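Local structure of probable Brix domain-containing ribosomal biogenesis protein (Methanothermobacter thermautotrophicus, 1W94) at residues A[15-20]-A[143-148]; A[25-30]-A[106-111]; A[123-126]-A[130-133]; A[95-98]-A[104-107]; A[61-64]-A[70-73]. The protein probably helps to build ribosomes, acting as an rRNA-binding protein of the Imp4/Brix family. One frame throughout, in Å; residues are numbered along the deposited sequence.

Contact 1 (A[15-20]-A[143-148])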
# COMPACT_ATOMS: atom_id res chain seq x y z
N ARG A 15 0.96 -12.81 -2.52
CA ARG A 15 0.62 -13.11 -1.11
C ARG A 15 1.61 -12.50 -0.12
O ARG A 15 1.22 -11.83 0.82
CB ARG A 15 0.54 -14.63 -0.88
CG ARG A 15 -0.76 -15.20 -1.33
CD ARG A 15 -0.95 -16.69 -0.95
NE ARG A 15 -2.37 -16.92 -0.66
CZ ARG A 15 -3.22 -17.56 -1.46
NH1 ARG A 15 -2.81 -18.09 -2.61
NH2 ARG A 15 -4.49 -17.69 -1.11
N SER A 16 2.89 -12.80 -0.33
CA SER A 16 3.96 -12.32 0.51
C SER A 16 3.96 -10.81 0.57
O SER A 16 4.05 -10.22 1.66
CB SER A 16 5.29 -12.78 -0.07
OG SER A 16 5.50 -14.13 0.25
N PHE A 17 3.90 -10.19 -0.60
CA PHE A 17 3.84 -8.75 -0.69
C PHE A 17 2.68 -8.19 0.13
O PHE A 17 2.86 -7.23 0.89
CB PHE A 17 3.68 -8.26 -2.13
CG PHE A 17 3.37 -6.77 -2.21
CD1 PHE A 17 4.39 -5.82 -2.02
CD2 PHE A 17 2.05 -6.33 -2.42
CE1 PHE A 17 4.11 -4.48 -2.06
CE2 PHE A 17 1.76 -4.96 -2.46
CZ PHE A 17 2.79 -4.03 -2.27
N SER A 18 1.49 -8.75 -0.06
CA SER A 18 0.27 -8.15 0.50
C SER A 18 0.20 -8.37 2.00
O SER A 18 -0.18 -7.46 2.73
CB SER A 18 -0.99 -8.71 -0.18
OG SER A 18 -0.99 -8.36 -1.54
N GLN A 19 0.63 -9.55 2.45
CA GLN A 19 0.74 -9.81 3.88
C GLN A 19 1.74 -8.84 4.54
O GLN A 19 1.44 -8.25 5.57
CB GLN A 19 1.10 -11.26 4.14
CG GLN A 19 -0.04 -12.25 3.78
CD GLN A 19 0.35 -13.72 3.96
OE1 GLN A 19 -0.42 -14.50 4.52
NE2 GLN A 19 1.54 -14.10 3.48
N ARG A 20 2.94 -8.71 3.95
CA ARG A 20 3.92 -7.71 4.39
C ARG A 20 3.34 -6.30 4.49
O ARG A 20 3.52 -5.62 5.49
CB ARG A 20 5.05 -7.63 3.39
CG ARG A 20 6.26 -8.49 3.69
CD ARG A 20 7.44 -7.58 4.07
NE ARG A 20 8.36 -8.37 4.85
CZ ARG A 20 9.51 -8.86 4.40
NH1 ARG A 20 10.25 -9.60 5.20
NH2 ARG A 20 9.91 -8.61 3.16
N ALA A 143 13.99 0.70 5.07
CA ALA A 143 13.51 -0.58 5.60
C ALA A 143 13.71 -1.76 4.64
O ALA A 143 13.53 -2.93 5.04
CB ALA A 143 12.03 -0.46 5.94
N GLY A 144 14.05 -1.47 3.39
CA GLY A 144 14.08 -2.49 2.36
C GLY A 144 12.69 -2.82 1.84
O GLY A 144 12.37 -4.00 1.63
N PHE A 145 11.85 -1.79 1.68
CA PHE A 145 10.49 -1.96 1.19
C PHE A 145 10.02 -0.71 0.45
O PHE A 145 9.82 0.36 1.07
CB PHE A 145 9.52 -2.34 2.33
CG PHE A 145 8.14 -2.78 1.85
CD1 PHE A 145 7.82 -4.13 1.75
CD2 PHE A 145 7.16 -1.83 1.52
CE1 PHE A 145 6.55 -4.52 1.34
CE2 PHE A 145 5.91 -2.22 1.09
CZ PHE A 145 5.59 -3.57 0.99
N LYS A 146 9.82 -0.84 -0.86
CA LYS A 146 9.44 0.29 -1.69
C LYS A 146 8.26 -0.04 -2.58
O LYS A 146 8.08 -1.19 -3.00
CB LYS A 146 10.58 0.73 -2.62
CG LYS A 146 11.83 1.17 -1.96
CD LYS A 146 12.98 1.05 -2.95
CE LYS A 146 14.24 1.69 -2.44
NZ LYS A 146 15.31 1.68 -3.48
N LEU A 147 7.50 1.00 -2.87
CA LEU A 147 6.49 0.96 -3.91
C LEU A 147 6.98 1.84 -5.05
O LEU A 147 7.21 3.03 -4.88
CB LEU A 147 5.14 1.43 -3.37
CG LEU A 147 4.65 0.82 -2.05
CD1 LEU A 147 3.27 1.40 -1.72
CD2 LEU A 147 4.53 -0.71 -2.13
N LEU A 148 7.18 1.21 -6.22
CA LEU A 148 7.69 1.89 -7.39
C LEU A 148 6.49 2.26 -8.23
O LEU A 148 5.90 1.43 -8.91
CB LEU A 148 8.69 0.98 -8.14
CG LEU A 148 9.79 0.33 -7.25
CD1 LEU A 148 10.70 -0.59 -8.02
CD2 LEU A 148 10.65 1.40 -6.57
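The rings of Phe-17 and Phe-145 lie almost parallel, their planes 9° apart, yet so far slid past each other that they hardly overlap, with centroids 5.7 Å apart. Their meeting is corner to corner: Phe-17 CE1 comes within 3.5 Å of Phe-145 CZ, an oblique approach for both rings. In the plane of the Phe-17 ring, at its edge, the methyl Leu-147 CD2 stands 3.8 Å from Phe-17 CZ and about equally far from CE1. At the next ring atom, CE1, the Phe-145 ring meets Arg-20 CB at 4.0 Å, again obliquely. From there the arginine chain bends at chi2 and runs past the phenylalanine in the opposite sense, its guanidinium nearly perpendicular to the ring; NH1 and NH2 go to the backbone oxygens of Met-82 and Glu-81. With CG anti to the backbone N (chi1 170°), Phe-17 reaches out from the helix to meet both strand residues. Replacing Phe-145 by an alanine here would probably open a gap beside Phe-17 CE1 and take away part of the apolar surface along which the Arg-20 chain runs. No hydrogen bond joins the two segments, so their cohesion is apolar. Phe-76, Pro-78 and Val-51 also pack on Phe-17, and Phe-80 packs on Phe-145, extending the same buried core. Helix 15-20 passes strand 145-148 at 11.4 Å between axes, steeply across its direction: a helix laid on a mixed beta sheet, the alpha/beta layering of the Imp4/Brix domain, which resembles the anticodon-binding domain of class IIa aminoacyl-tRNA synthetases.

Contact 2 (A[25-30]-A[106-111])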
# COMPACT_ATOMS: atom_id res chain seq x y z
N MSE A 25 1.30 -1.42 7.39
CA MSE A 25 0.19 -0.46 7.54
C MSE A 25 -0.68 -0.64 8.79
O MSE A 25 -1.37 0.29 9.19
CB MSE A 25 -0.70 -0.54 6.28
CG MSE A 25 -0.03 -0.08 4.99
SE MSE A 25 0.90 1.71 5.12
CE MSE A 25 -0.64 2.88 5.78
N GLY A 26 -0.65 -1.83 9.39
CA GLY A 26 -1.63 -2.21 10.44
C GLY A 26 -3.05 -2.32 9.86
O GLY A 26 -4.02 -2.07 10.54
N TRP A 27 -3.16 -2.69 8.59
CA TRP A 27 -4.46 -2.96 7.97
C TRP A 27 -4.82 -4.44 8.23
O TRP A 27 -3.93 -5.26 8.30
CB TRP A 27 -4.38 -2.73 6.47
CG TRP A 27 -4.18 -1.28 6.06
CD1 TRP A 27 -4.46 -0.16 6.81
CD2 TRP A 27 -3.74 -0.82 4.79
NE1 TRP A 27 -4.17 0.97 6.08
CE2 TRP A 27 -3.73 0.60 4.84
CE3 TRP A 27 -3.31 -1.46 3.61
CZ2 TRP A 27 -3.35 1.39 3.75
CZ3 TRP A 27 -2.92 -0.67 2.52
CH2 TRP A 27 -2.94 0.74 2.60
N ARG A 28 -6.08 -4.77 8.42
CA ARG A 28 -6.44 -6.19 8.55
C ARG A 28 -6.33 -6.94 7.21
O ARG A 28 -6.87 -6.49 6.19
CB ARG A 28 -7.85 -6.34 9.12
CG ARG A 28 -8.41 -7.73 8.92
CD ARG A 28 -9.51 -7.99 9.93
NE ARG A 28 -10.78 -7.39 9.54
CZ ARG A 28 -11.81 -8.08 9.03
NH1 ARG A 28 -11.69 -9.40 8.82
NH2 ARG A 28 -12.94 -7.45 8.73
N TYR A 29 -5.62 -8.08 7.20
CA TYR A 29 -5.48 -8.87 5.97
C TYR A 29 -6.39 -10.10 5.96
O TYR A 29 -6.44 -10.84 6.94
CB TYR A 29 -4.04 -9.34 5.79
CG TYR A 29 -3.83 -10.22 4.57
CD1 TYR A 29 -3.68 -9.64 3.31
CD2 TYR A 29 -3.79 -11.61 4.68
CE1 TYR A 29 -3.49 -10.41 2.18
CE2 TYR A 29 -3.61 -12.40 3.55
CZ TYR A 29 -3.45 -11.78 2.30
OH TYR A 29 -3.26 -12.52 1.16
N ILE A 30 -7.09 -10.33 4.84
CA ILE A 30 -7.85 -11.58 4.67
C ILE A 30 -7.51 -12.27 3.36
O ILE A 30 -7.30 -11.61 2.34
CB ILE A 30 -9.38 -11.35 4.74
CG1 ILE A 30 -9.85 -10.40 3.63
CG2 ILE A 30 -9.79 -10.85 6.15
CD1 ILE A 30 -11.33 -10.52 3.27
N ASN A 106 -3.55 10.53 0.14
CA ASN A 106 -4.98 10.46 0.39
C ASN A 106 -5.51 9.03 0.28
O ASN A 106 -6.25 8.59 1.17
CB ASN A 106 -5.74 11.43 -0.53
CG ASN A 106 -5.55 12.89 -0.11
OD1 ASN A 106 -5.47 13.20 1.09
ND2 ASN A 106 -5.50 13.78 -1.09
N LEU A 107 -5.09 8.30 -0.75
CA LEU A 107 -5.55 6.93 -0.95
C LEU A 107 -5.14 6.04 0.22
O LEU A 107 -5.94 5.30 0.76
CB LEU A 107 -4.97 6.36 -2.25
CG LEU A 107 -5.61 6.94 -3.52
CD1 LEU A 107 -4.84 6.40 -4.75
CD2 LEU A 107 -7.10 6.62 -3.58
N MSE A 108 -3.88 6.15 0.63
CA MSE A 108 -3.34 5.25 1.64
C MSE A 108 -3.59 5.71 3.06
O MSE A 108 -3.23 5.00 4.01
CB MSE A 108 -1.85 5.06 1.40
CG MSE A 108 -1.62 4.25 0.15
SE MSE A 108 0.19 4.03 -0.23
CE MSE A 108 0.76 2.75 1.27
N GLY A 109 -4.18 6.89 3.20
CA GLY A 109 -4.52 7.43 4.50
C GLY A 109 -3.28 7.85 5.28
O GLY A 109 -3.24 7.67 6.48
N LEU A 110 -2.27 8.38 4.61
CA LEU A 110 -1.04 8.77 5.32
C LEU A 110 -1.19 10.16 5.92
O LEU A 110 -1.86 10.99 5.35
CB LEU A 110 0.15 8.72 4.37
CG LEU A 110 0.29 7.38 3.67
CD1 LEU A 110 1.49 7.45 2.77
CD2 LEU A 110 0.46 6.23 4.70
N GLU A 111 -0.59 10.43 7.08
CA GLU A 111 -0.58 11.80 7.61
C GLU A 111 0.82 12.33 7.57
O GLU A 111 1.78 11.62 7.89
CB GLU A 111 -1.14 11.88 9.04
CG GLU A 111 -0.82 10.65 9.92
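Met-25, present as selenomethionine, reaches from the end of one helix to Met-108 and Leu-110 at the end of another. Its CB lies over the centre of the Trp-27 ring, 3.4 Å above the plane, so the two residues flanking Gly-26 pack on each other before either meets the second segment. CG, anti to the carbonyl carbon (chi1 -66°), stays by the indole, Met-25 CG lying 3.8 Å from Trp-27 CE2, and two further bends, at chi2 and chi3, curl the chain into a hook. The selenium then passes 4.0 Å from Met-108 CE, the other selenomethionine crossing at about a right angle. At the tip, Met-25 CE lies 3.7 Å from the methyl Leu-110 CD2, and 3.8 Å from the carbonyl oxygen Met-108 O. The same oxygen meets the rim of the indole: Trp-27 CZ2 is 3.6 Å from Met-108 O, which lies in the ring plane at its edge. No hydrogen bond crosses the contact. Trp-121 packs on Met-25 and Leu-110, while Met-133 packs on Met-108 and Leu-110, bringing two sheet strands against the cluster. Each helix stops at a glycine with positive phi. At Gly-26 the bond from Trp-27 N back to Ser-22 O belongs to a Schellman motif; at Gly-109 the N to Asn-106 O bond is weak, 3.4 Å long, and belongs to another. The contact is thus a meeting of two Schellman-capped helix C-termini, the large apolar residues beside the capping glycines packed on each other.

Contact 3 (A[123-126]-A[130-133])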
# COMPACT_ATOMS: atom_id res chain seq x y z
N ILE A 123 8.44 9.92 0.08
CA ILE A 123 8.04 9.99 -1.32
C ILE A 123 9.01 10.84 -2.10
O ILE A 123 9.32 11.97 -1.71
CB ILE A 123 6.66 10.60 -1.48
CG1 ILE A 123 5.62 9.68 -0.83
CG2 ILE A 123 6.32 10.82 -3.00
CD1 ILE A 123 4.25 10.32 -0.64
N ARG A 124 9.52 10.30 -3.20
CA ARG A 124 10.41 11.10 -4.03
C ARG A 124 10.27 10.82 -5.52
O ARG A 124 9.68 9.82 -5.90
CB ARG A 124 11.86 10.95 -3.57
CG ARG A 124 12.65 9.85 -4.27
CD ARG A 124 12.92 8.68 -3.38
NE ARG A 124 13.95 7.79 -3.93
CZ ARG A 124 14.38 6.68 -3.32
NH1 ARG A 124 13.88 6.34 -2.13
NH2 ARG A 124 15.31 5.93 -3.89
N THR A 125 10.83 11.71 -6.35
CA THR A 125 10.83 11.49 -7.80
C THR A 125 11.94 10.50 -8.17
O THR A 125 12.82 10.20 -7.35
CB THR A 125 11.03 12.81 -8.59
OG1 THR A 125 12.31 13.37 -8.26
CG2 THR A 125 9.91 13.81 -8.27
N ASP A 126 11.86 9.99 -9.39
CA ASP A 126 12.77 8.95 -9.88
C ASP A 126 12.97 9.14 -11.38
O ASP A 126 12.13 9.74 -12.03
CB ASP A 126 12.16 7.56 -9.61
CG ASP A 126 13.15 6.43 -9.87
OD1 ASP A 126 14.08 6.23 -9.04
OD2 ASP A 126 12.98 5.73 -10.90
N ALA A 130 7.28 7.28 -11.80
CA ALA A 130 6.67 8.58 -11.43
C ALA A 130 7.07 9.02 -10.00
O ALA A 130 7.46 10.17 -9.77
CB ALA A 130 5.14 8.49 -11.56
N TRP A 131 6.98 8.08 -9.07
CA TRP A 131 7.32 8.27 -7.67
C TRP A 131 7.90 6.98 -7.11
O TRP A 131 7.53 5.87 -7.55
CB TRP A 131 6.05 8.61 -6.85
CG TRP A 131 5.34 9.84 -7.37
CD1 TRP A 131 4.21 9.87 -8.15
CD2 TRP A 131 5.73 11.21 -7.16
NE1 TRP A 131 3.88 11.18 -8.44
CE2 TRP A 131 4.79 12.02 -7.85
CE3 TRP A 131 6.76 11.83 -6.46
CZ2 TRP A 131 4.85 13.42 -7.85
CZ3 TRP A 131 6.82 13.23 -6.44
CH2 TRP A 131 5.87 14.01 -7.14
N VAL A 132 8.80 7.12 -6.14
CA VAL A 132 9.19 6.00 -5.28
C VAL A 132 8.76 6.31 -3.83
O VAL A 132 9.11 7.38 -3.28
CB VAL A 132 10.71 5.70 -5.37
CG1 VAL A 132 11.13 4.62 -4.35
CG2 VAL A 132 11.09 5.23 -6.81
N MSE A 133 8.00 5.37 -3.24
CA MSE A 133 7.58 5.46 -1.87
C MSE A 133 8.42 4.46 -1.12
O MSE A 133 8.30 3.26 -1.33
CB MSE A 133 6.11 5.09 -1.68
CG MSE A 133 5.16 6.05 -2.30
SE MSE A 133 3.34 5.51 -1.88
CE MSE A 133 3.31 5.88 -0.01
O HOH W 1 9.54 10.86 -11.14
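Arg-124 and Val-132 form a hydrogen-bonded antiparallel pair that satisfies both their backbone donors and acceptors. Val-132 N gives to Arg-124 O at 2.8 Å, nearly straight (168°), and Arg-124 N gives to Val-132 O at 2.9 Å. Each oxygen also receives a CA-H contact: Trp-131 CA lies 3.3 Å from Arg-124 O, Ile-123 CA 3.4 Å from Val-132 O. Toward the turn no further direct bond joins the segments; a water accepts from Asp-126 N and donates to Ala-130 O. The carboxylate of Asp-126 turns to the connecting loop, where OD2 accepts from the backbone N of Glu-128, as in an Asx turn, and of Tyr-129. Arg-124 NH1 forms a salt bridge with Glu-134. Val-132 CG1, anti to the backbone N (chi1 174°), lies against one face of this guanidinium, leaving CG2 to touch Asp-126 CB. Opposite these groups, Trp-131 CE3 lies 3.6 Å from Ile-123 CG2, and Trp-131 CZ3 is as close to Thr-125 CG2; Ile-123 and Met-133 run side by side. The segments form the turn end of beta hairpin 120-124/131-136; on its other side, against strand 145-154, Ala-130 and Trp-131 both face Ile-149, a classic beta bulge.

Contact 4 (A[95-98]-A[104-107])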
# COMPACT_ATOMS: atom_id res chain seq x y z
N SER A 95 6.77 11.84 5.42
CA SER A 95 7.54 13.02 5.74
C SER A 95 7.07 14.26 4.96
O SER A 95 7.16 15.37 5.47
CB SER A 95 9.05 12.77 5.62
OG SER A 95 9.40 12.10 4.41
N SER A 96 6.53 14.04 3.76
CA SER A 96 6.08 15.11 2.86
C SER A 96 5.45 14.46 1.64
O SER A 96 5.93 13.41 1.19
CB SER A 96 7.27 15.97 2.40
OG SER A 96 6.87 16.97 1.46
N CYS A 97 4.38 15.07 1.11
CA CYS A 97 3.87 14.70 -0.22
C CYS A 97 4.08 15.88 -1.17
O CYS A 97 3.24 16.76 -1.26
CB CYS A 97 2.39 14.26 -0.20
SG CYS A 97 1.89 13.33 1.30
N PRO A 98 5.22 15.88 -1.89
CA PRO A 98 5.51 16.99 -2.82
C PRO A 98 4.39 17.18 -3.87
O PRO A 98 3.61 16.24 -4.12
CB PRO A 98 6.85 16.58 -3.44
CG PRO A 98 6.95 15.09 -3.20
CD PRO A 98 6.28 14.85 -1.91
N LEU A 104 -1.44 9.95 -3.58
CA LEU A 104 -0.84 8.79 -2.90
C LEU A 104 -1.15 8.82 -1.43
O LEU A 104 -1.61 7.83 -0.88
CB LEU A 104 0.67 8.71 -3.15
CG LEU A 104 1.03 8.44 -4.59
CD1 LEU A 104 2.54 8.56 -4.82
CD2 LEU A 104 0.50 7.03 -5.02
N CYS A 105 -0.93 9.97 -0.80
CA CYS A 105 -1.17 10.11 0.61
C CYS A 105 -2.67 9.95 0.96
O CYS A 105 -3.00 9.33 1.98
CB CYS A 105 -0.56 11.44 1.14
SG CYS A 105 1.24 11.43 0.80
N ASN A 106 -3.55 10.53 0.14
CA ASN A 106 -4.98 10.46 0.39
C ASN A 106 -5.51 9.03 0.28
O ASN A 106 -6.25 8.59 1.17
CB ASN A 106 -5.74 11.43 -0.53
CG ASN A 106 -5.55 12.89 -0.11
OD1 ASN A 106 -5.47 13.20 1.09
ND2 ASN A 106 -5.50 13.78 -1.09
N LEU A 107 -5.09 8.30 -0.75
CA LEU A 107 -5.55 6.93 -0.95
C LEU A 107 -5.14 6.04 0.22
O LEU A 107 -5.94 5.30 0.76
CB LEU A 107 -4.97 6.36 -2.25
CG LEU A 107 -5.61 6.94 -3.52
CD1 LEU A 107 -4.84 6.40 -4.75
CD2 LEU A 107 -7.10 6.62 -3.58
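A disulfide between Cys-97 and Cys-105 fastens the loop that follows strand 93-94 to helix 102-108, closing a ring of chain with seven residues between the cysteines. The sulfurs are 2.1 Å apart, SG of Cys-97 to SG of Cys-105, and the two residues alone make the contact between these segments. About the S-S bond the torsion is -111°, wider than the near-90° twist at which such bonds are most relaxed. Both SG atoms stand anti to their own carbonyl carbons, that of Cys-97 rotated to a chi1 of -35°, which swings its sulfur over to the helix. The alpha carbons, Cys-97 CA and Cys-105 CA, remain 6.9 Å apart, so the backbones do not touch. Around the bridge the packing is apolar. Ile-123 CD1 comes within 3.5 Å of Cys-105 SG, and Trp-131 packs on both Pro-98 and Leu-104, so the hairpin 120-124/131-136 backs the loop and the helix together. Loop and helix are also tied down separately, Ser-95 by a backbone bond to Trp-121 and the helix end by Arg-71, which binds the carbonyls of Asn-106 and Leu-107. Between the two segments neither hydrogen bonds nor broad side-chain packing add to the bridge. The link is therefore covalent and likely to depend on the redox state: reduction would probably remove the direct tie between loop and helix, leaving the hairpin packing and their separate bonds to hold them.

Contact 5 (A[61-64]-A[70-73])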
# COMPACT_ATOMS: atom_id res chain seq x y z
N ILE A 61 -2.95 -1.48 -6.79
CA ILE A 61 -3.77 -1.44 -5.59
C ILE A 61 -4.97 -0.55 -5.83
O ILE A 61 -4.83 0.62 -6.16
CB ILE A 61 -3.02 -0.93 -4.35
CG1 ILE A 61 -1.69 -1.67 -4.20
CG2 ILE A 61 -3.90 -1.13 -3.05
CD1 ILE A 61 -0.87 -1.24 -2.94
N THR A 62 -6.15 -1.13 -5.68
CA THR A 62 -7.40 -0.40 -5.85
C THR A 62 -8.02 -0.08 -4.51
O THR A 62 -8.13 -0.96 -3.68
CB THR A 62 -8.33 -1.24 -6.73
OG1 THR A 62 -7.71 -1.37 -8.02
CG2 THR A 62 -9.72 -0.62 -6.86
N PHE A 63 -8.43 1.16 -4.31
CA PHE A 63 -9.00 1.53 -3.02
C PHE A 63 -10.51 1.76 -3.12
O PHE A 63 -10.97 2.54 -3.95
CB PHE A 63 -8.31 2.79 -2.45
CG PHE A 63 -6.83 2.63 -2.27
CD1 PHE A 63 -5.96 2.77 -3.35
CD2 PHE A 63 -6.31 2.33 -1.01
CE1 PHE A 63 -4.58 2.60 -3.18
CE2 PHE A 63 -4.95 2.16 -0.82
CZ PHE A 63 -4.08 2.31 -1.89
N LEU A 64 -11.26 1.09 -2.26
CA LEU A 64 -12.71 1.23 -2.20
C LEU A 64 -13.18 1.84 -0.90
O LEU A 64 -12.59 1.58 0.15
CB LEU A 64 -13.40 -0.13 -2.33
CG LEU A 64 -13.32 -0.96 -3.62
CD1 LEU A 64 -13.33 -0.14 -4.91
CD2 LEU A 64 -12.16 -1.89 -3.56
N GLU A 70 -15.18 3.49 -5.79
CA GLU A 70 -13.75 3.45 -6.05
C GLU A 70 -13.15 4.82 -5.80
O GLU A 70 -13.46 5.80 -6.50
CB GLU A 70 -13.40 2.96 -7.46
CG GLU A 70 -11.84 2.63 -7.55
CD GLU A 70 -11.25 2.80 -8.95
OE1 GLU A 70 -11.42 3.89 -9.57
OE2 GLU A 70 -10.61 1.84 -9.44
N ARG A 71 -12.31 4.87 -4.78
CA ARG A 71 -11.64 6.09 -4.38
C ARG A 71 -10.55 6.41 -5.38
O ARG A 71 -10.30 7.58 -5.68
CB ARG A 71 -11.04 5.89 -2.99
CG ARG A 71 -12.09 5.70 -1.90
CD ARG A 71 -11.47 5.39 -0.55
NE ARG A 71 -10.67 6.52 -0.08
CZ ARG A 71 -9.40 6.44 0.32
NH1 ARG A 71 -8.75 5.26 0.36
NH2 ARG A 71 -8.78 7.55 0.68
N GLY A 72 -9.91 5.37 -5.90
CA GLY A 72 -8.74 5.54 -6.74
C GLY A 72 -7.88 4.28 -6.80
O GLY A 72 -8.24 3.23 -6.27
N TYR A 73 -6.76 4.37 -7.49
CA TYR A 73 -5.89 3.20 -7.62
C TYR A 73 -4.47 3.63 -7.86
O TYR A 73 -4.21 4.77 -8.28
CB TYR A 73 -6.41 2.23 -8.73
CG TYR A 73 -6.42 2.81 -10.13
CD1 TYR A 73 -5.25 2.81 -10.90
CD2 TYR A 73 -7.57 3.37 -10.68
CE1 TYR A 73 -5.22 3.35 -12.20
CE2 TYR A 73 -7.56 3.92 -12.00
CZ TYR A 73 -6.36 3.91 -12.74
OH TYR A 73 -6.30 4.42 -14.05
O HOH W 2 -8.76 -0.28 -10.34
O HOH W 3 -9.77 2.40 0.65
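Phe-63, gripped by the backbones of Arg-71 and Gly-72, makes the tight part of this hairpin. Arg-71 N bonds to Phe-63 O at 2.8 Å, with a bent N-H...O angle of 148°, and Phe-63 N bonds to Gly-72 O at 2.9 Å, almost straight at 175°. Between the two bonds a beta bulge shifts the register by one, pairing Leu-64 with Glu-70; Leu-64 CD1 packs 3.8 Å from Glu-70 CA. The Phe-63 ring turns its edge to Gly-72 O, while Arg-71 NH1 passes 3.8 Å from Phe-63 CB, the guanidinium nearly perpendicular to the ring. Bent at chi3, the arginine gives NH1 to Leu-107 O and NH2 to Asn-106 O, and a water joins NH1 to Leu-64 O. A leucine in its place, with no guanidinium, would probably leave these two oxygens without the arginine's bonds and untie the helix end from this strand. The solvent side is looser: Thr-62 CG2 only brushes OE2 of the exposed Glu-70 at 3.7 Å, and a water bridges Thr-62 OG1 and Glu-70 OE2. Strand 48-54 flanks the hairpin beside 57-64, strand 145-154 beside 70-80, and helix 102-108 packs on Phe-63 through Leu-107 and Met-108.

Contact 1 closes the longest loop of chain, and the other four are nested within it: contact 5 lies inside the loop of contact 2, whose second segment overlaps that of contact 4 on helix 102-108, and contact 3 follows. Contacts 1, 2, 3 and 5 all reach one mixed sheet. The hairpins of contacts 3 and 5 are separate parts of it, centres about 19 Å apart, with strand 145-154 of contact 1 running between strands 131-136 and 70-80. Helix 102-108 touches both hairpins, meeting Arg-71 of contact 5 and Met-133 of contact 3. Segments far apart in the chain are thus drawn onto one mixed sheet, with helices 12-25 and 102-108 packed on it.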